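Local coordinates for ALDH21) (Physcomitrella patens subsp. patens, PDB 5MZ5), which acts as an NADP(+)-dependent succinic semialdehyde dehydrogenase of the aldehyde dehydrogenase family, using a Rossmann-type fold to bind its coenzyme, at residues A[39-51]-A[229-243]. Sequence-based numbering, arbitrary orientation.
Sequences KYNIFLASKPVDG and HKIEELPLGAFSILP
Phe43 and Ile241 face each other as an antiparallel hydrogen-bonded pair, joining strand 42-44 to strand 239-241. The strand axes approach to 4.7 Å, with their directions 147° apart. Phe43 N donates to Ile241 O (3.0 Å), and Ile241 N returns a bond to Phe43 O. Beyond this single bridge the type I' turn from Leu44 to Lys47, which closes the hairpin of strands 38-44 and 47-49, supplies two further bonds: Ser46 N reaches Phe239 O, while Ala45 N gives a nearly straight bond to Ser240 OG (2.8 Å), a side-chain oxygen in place of a carbonyl.

Ser46 OG accepts from Gly237 N (2.8 Å) in the type II turn Pro235 to Ala238, and a water links the same OG to Pro235 O. Ser46 CA lies over one face of the Phe239 ring, 3.9 Å from the centroid, a CH-pi contact. Ser46 O receives His229 ND1 (2.8 Å), the donor lying in the carbonyl plane. His229 CG stands anti to the backbone N (chi1 166°), which brings the imidazole to Ser46 O and Pro48, whose CD sits over one ring face. Phe43 runs alongside Phe239, Phe43 CB 3.6 Å from Phe239 CE2, the two rings inclined at 37°. At the far end Ile42 CG2 meets Pro243 CD at 3.4 Å, a tight carbon-carbon contact.

Within this chain strand 239-241 is an edge strand of the Rossmann-type sheet, parallel to strand 209-212; the side chain of Pro243 is about 5 Å from that of NADP(+)-binding Ser215. The hairpin packs along that edge, with helix 75-94 touching Leu44 and Ser240, and helix 219-229 touching Phe43 and Ile241.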
# COMPACT_ATOMS: atom_id res chain seq x y z
N LYS A 39 20.99 -14.94 -41.56
CA LYS A 39 22.06 -14.83 -40.57
C LYS A 39 21.70 -13.75 -39.57
O LYS A 39 21.25 -12.66 -39.94
CB LYS A 39 23.43 -14.56 -41.22
CG LYS A 39 23.90 -15.72 -42.08
CD LYS A 39 25.26 -15.51 -42.67
CE LYS A 39 25.83 -16.81 -43.21
NZ LYS A 39 25.09 -17.31 -44.41
N TYR A 40 21.81 -14.09 -38.28
CA TYR A 40 21.49 -13.19 -37.18
C TYR A 40 22.77 -12.85 -36.43
O TYR A 40 23.79 -13.53 -36.59
CB TYR A 40 20.50 -13.87 -36.21
CG TYR A 40 19.06 -13.85 -36.67
CD1 TYR A 40 18.61 -14.74 -37.65
CD2 TYR A 40 18.14 -12.96 -36.12
CE1 TYR A 40 17.29 -14.72 -38.08
CE2 TYR A 40 16.81 -12.95 -36.53
CZ TYR A 40 16.39 -13.83 -37.52
OH TYR A 40 15.09 -13.82 -37.95
N ASN A 41 22.71 -11.80 -35.63
CA ASN A 41 23.80 -11.42 -34.76
C ASN A 41 23.39 -11.75 -33.34
O ASN A 41 22.20 -11.83 -33.03
CB ASN A 41 24.06 -9.91 -34.84
CG ASN A 41 24.64 -9.43 -36.13
OD1 ASN A 41 24.08 -8.53 -36.77
ND2 ASN A 41 25.81 -9.92 -36.49
N ILE A 42 24.38 -11.93 -32.47
CA ILE A 42 24.17 -12.12 -31.05
C ILE A 42 24.58 -10.81 -30.39
O ILE A 42 25.23 -9.98 -31.04
CB ILE A 42 24.83 -13.39 -30.45
CG1 ILE A 42 26.36 -13.40 -30.63
CG2 ILE A 42 24.18 -14.63 -31.08
CD1 ILE A 42 27.14 -14.49 -29.84
N PHE A 43 24.17 -10.59 -29.14
CA PHE A 43 24.45 -9.33 -28.50
C PHE A 43 25.39 -9.49 -27.34
O PHE A 43 25.10 -10.20 -26.39
CB PHE A 43 23.14 -8.60 -28.14
CG PHE A 43 22.43 -8.18 -29.41
CD1 PHE A 43 22.73 -6.97 -30.03
CD2 PHE A 43 21.54 -9.05 -30.05
CE1 PHE A 43 22.13 -6.62 -31.25
CE2 PHE A 43 20.97 -8.71 -31.28
CZ PHE A 43 21.27 -7.50 -31.87
N LEU A 44 26.56 -8.85 -27.46
CA LEU A 44 27.62 -8.89 -26.48
C LEU A 44 27.90 -7.48 -26.02
O LEU A 44 28.38 -6.65 -26.80
CB LEU A 44 28.87 -9.56 -27.08
CG LEU A 44 30.17 -9.55 -26.26
CD1 LEU A 44 29.99 -10.27 -24.94
CD2 LEU A 44 31.30 -10.23 -27.02
N ALA A 45 27.57 -7.19 -24.73
CA ALA A 45 27.73 -5.88 -24.10
C ALA A 45 27.06 -4.78 -24.96
O ALA A 45 27.71 -3.78 -25.31
CB ALA A 45 29.22 -5.59 -23.88
N SER A 46 25.77 -5.04 -25.34
CA SER A 46 24.86 -4.18 -26.14
C SER A 46 25.15 -4.12 -27.64
O SER A 46 24.44 -3.41 -28.37
CB SER A 46 24.81 -2.76 -25.57
OG SER A 46 24.75 -2.74 -24.16
N LYS A 47 26.18 -4.82 -28.10
CA LYS A 47 26.62 -4.72 -29.49
C LYS A 47 26.41 -6.00 -30.32
O LYS A 47 26.63 -7.10 -29.81
CB LYS A 47 28.09 -4.24 -29.56
CG LYS A 47 28.30 -2.90 -28.85
CD LYS A 47 29.35 -2.05 -29.52
CE LYS A 47 29.33 -0.61 -29.05
NZ LYS A 47 28.07 0.11 -29.41
N PRO A 48 25.97 -5.85 -31.60
CA PRO A 48 25.79 -7.04 -32.44
C PRO A 48 27.15 -7.64 -32.83
O PRO A 48 28.06 -6.91 -33.21
CB PRO A 48 25.04 -6.50 -33.67
CG PRO A 48 25.41 -5.07 -33.75
CD PRO A 48 25.66 -4.61 -32.34
N VAL A 49 27.30 -8.96 -32.67
CA VAL A 49 28.53 -9.65 -33.03
C VAL A 49 28.21 -10.92 -33.82
O VAL A 49 27.12 -11.49 -33.67
CB VAL A 49 29.55 -9.91 -31.87
CG1 VAL A 49 30.00 -8.61 -31.20
CG2 VAL A 49 29.00 -10.88 -30.84
N ASP A 50 29.17 -11.35 -34.67
CA ASP A 50 29.14 -12.60 -35.44
C ASP A 50 30.57 -13.09 -35.66
O ASP A 50 31.05 -13.91 -34.88
CB ASP A 50 28.28 -12.51 -36.73
CG ASP A 50 28.76 -11.53 -37.79
OD1 ASP A 50 28.41 -10.33 -37.69
OD2 ASP A 50 29.48 -11.98 -38.71
N GLY A 51 31.26 -12.51 -36.65
CA GLY A 51 32.64 -12.80 -37.01
C GLY A 51 33.00 -14.26 -37.22
O GLY A 51 32.25 -15.02 -37.86
N HIS A 229 19.57 -2.59 -28.80
CA HIS A 229 20.82 -2.05 -29.34
C HIS A 229 20.67 -0.62 -29.87
O HIS A 229 21.58 0.18 -29.72
CB HIS A 229 21.36 -3.00 -30.44
CG HIS A 229 22.45 -2.40 -31.28
ND1 HIS A 229 23.69 -2.05 -30.73
CD2 HIS A 229 22.45 -2.05 -32.59
CE1 HIS A 229 24.38 -1.51 -31.72
NE2 HIS A 229 23.68 -1.50 -32.86
N LYS A 230 19.51 -0.28 -30.47
CA LYS A 230 19.22 1.03 -31.04
C LYS A 230 18.76 2.06 -29.99
O LYS A 230 18.54 3.22 -30.35
CB LYS A 230 18.17 0.90 -32.17
CG LYS A 230 18.61 0.05 -33.37
CD LYS A 230 17.45 -0.21 -34.38
CE LYS A 230 16.43 -1.24 -33.93
NZ LYS A 230 15.50 -1.65 -35.02
N ILE A 231 18.61 1.66 -28.71
CA ILE A 231 18.13 2.57 -27.66
C ILE A 231 19.31 3.22 -26.91
O ILE A 231 19.98 2.57 -26.10
CB ILE A 231 17.07 1.91 -26.74
CG1 ILE A 231 15.86 1.41 -27.57
CG2 ILE A 231 16.62 2.89 -25.63
CD1 ILE A 231 14.93 0.45 -26.86
N GLU A 232 19.53 4.51 -27.20
CA GLU A 232 20.60 5.36 -26.68
C GLU A 232 20.56 5.56 -25.15
O GLU A 232 21.63 5.64 -24.55
CB GLU A 232 20.65 6.72 -27.42
CG GLU A 232 19.35 7.53 -27.38
CD GLU A 232 18.37 7.35 -28.54
OE1 GLU A 232 17.97 6.20 -28.83
OE2 GLU A 232 17.98 8.38 -29.13
N GLU A 233 19.35 5.62 -24.54
CA GLU A 233 19.13 5.77 -23.09
C GLU A 233 19.71 4.60 -22.29
O GLU A 233 20.07 4.77 -21.12
CB GLU A 233 17.63 5.87 -22.76
CG GLU A 233 16.97 7.19 -23.12
CD GLU A 233 16.29 7.26 -24.47
OE1 GLU A 233 16.71 6.52 -25.40
OE2 GLU A 233 15.37 8.09 -24.62
N LEU A 234 19.78 3.41 -22.90
CA LEU A 234 20.28 2.22 -22.24
C LEU A 234 21.81 2.19 -22.22
O LEU A 234 22.42 2.20 -23.29
CB LEU A 234 19.66 0.96 -22.90
CG LEU A 234 19.60 -0.31 -22.06
CD1 LEU A 234 18.77 -0.11 -20.77
CD2 LEU A 234 19.04 -1.45 -22.89
N PRO A 235 22.46 2.25 -21.02
CA PRO A 235 23.93 2.27 -20.97
C PRO A 235 24.62 1.12 -21.71
O PRO A 235 24.06 0.03 -21.80
CB PRO A 235 24.24 2.23 -19.46
CG PRO A 235 23.00 2.78 -18.81
CD PRO A 235 21.87 2.29 -19.66
N LEU A 236 25.84 1.35 -22.21
CA LEU A 236 26.64 0.33 -22.89
C LEU A 236 26.99 -0.80 -21.91
O LEU A 236 27.42 -0.53 -20.79
CB LEU A 236 27.90 0.96 -23.48
CG LEU A 236 28.68 0.09 -24.45
CD1 LEU A 236 27.97 0.03 -25.82
CD2 LEU A 236 30.12 0.61 -24.59
N GLY A 237 26.74 -2.03 -22.33
CA GLY A 237 26.98 -3.21 -21.50
C GLY A 237 25.83 -3.61 -20.60
O GLY A 237 25.96 -4.57 -19.84
N ALA A 238 24.68 -2.89 -20.68
CA ALA A 238 23.46 -3.16 -19.88
C ALA A 238 22.87 -4.53 -20.22
O ALA A 238 22.15 -5.13 -19.40
CB ALA A 238 22.43 -2.09 -20.14
N PHE A 239 23.11 -5.00 -21.44
CA PHE A 239 22.56 -6.29 -21.84
C PHE A 239 23.48 -7.07 -22.75
O PHE A 239 24.27 -6.50 -23.51
CB PHE A 239 21.16 -6.12 -22.49
CG PHE A 239 21.16 -5.68 -23.94
CD1 PHE A 239 21.29 -4.33 -24.27
CD2 PHE A 239 21.09 -6.61 -24.97
CE1 PHE A 239 21.33 -3.92 -25.61
CE2 PHE A 239 21.12 -6.20 -26.30
CZ PHE A 239 21.25 -4.86 -26.62
N SER A 240 23.32 -8.39 -22.69
CA SER A 240 23.93 -9.38 -23.56
C SER A 240 22.87 -10.45 -23.75
O SER A 240 22.18 -10.81 -22.80
CB SER A 240 25.20 -9.96 -22.96
OG SER A 240 26.28 -9.06 -23.11
N ILE A 241 22.70 -10.91 -24.99
CA ILE A 241 21.78 -11.99 -25.37
C ILE A 241 22.61 -12.97 -26.21
O ILE A 241 22.97 -12.67 -27.35
CB ILE A 241 20.46 -11.52 -26.07
CG1 ILE A 241 19.70 -10.49 -25.20
CG2 ILE A 241 19.55 -12.75 -26.45
CD1 ILE A 241 18.65 -9.73 -25.91
N LEU A 242 22.98 -14.10 -25.57
CA LEU A 242 23.85 -15.11 -26.16
C LEU A 242 23.28 -16.55 -26.10
O LEU A 242 23.20 -17.12 -25.01
CB LEU A 242 25.25 -15.11 -25.51
CG LEU A 242 25.81 -13.84 -24.88
CD1 LEU A 242 26.61 -14.18 -23.63
CD2 LEU A 242 26.71 -13.11 -25.86
N PRO A 243 22.93 -17.17 -27.25
CA PRO A 243 22.59 -18.60 -27.25
C PRO A 243 23.91 -19.32 -26.93
O PRO A 243 24.96 -18.98 -27.50
CB PRO A 243 22.11 -18.87 -28.69
CG PRO A 243 21.97 -17.50 -29.31
CD PRO A 243 22.97 -16.64 -28.63
O HOH W 1 22.65 -1.05 -23.83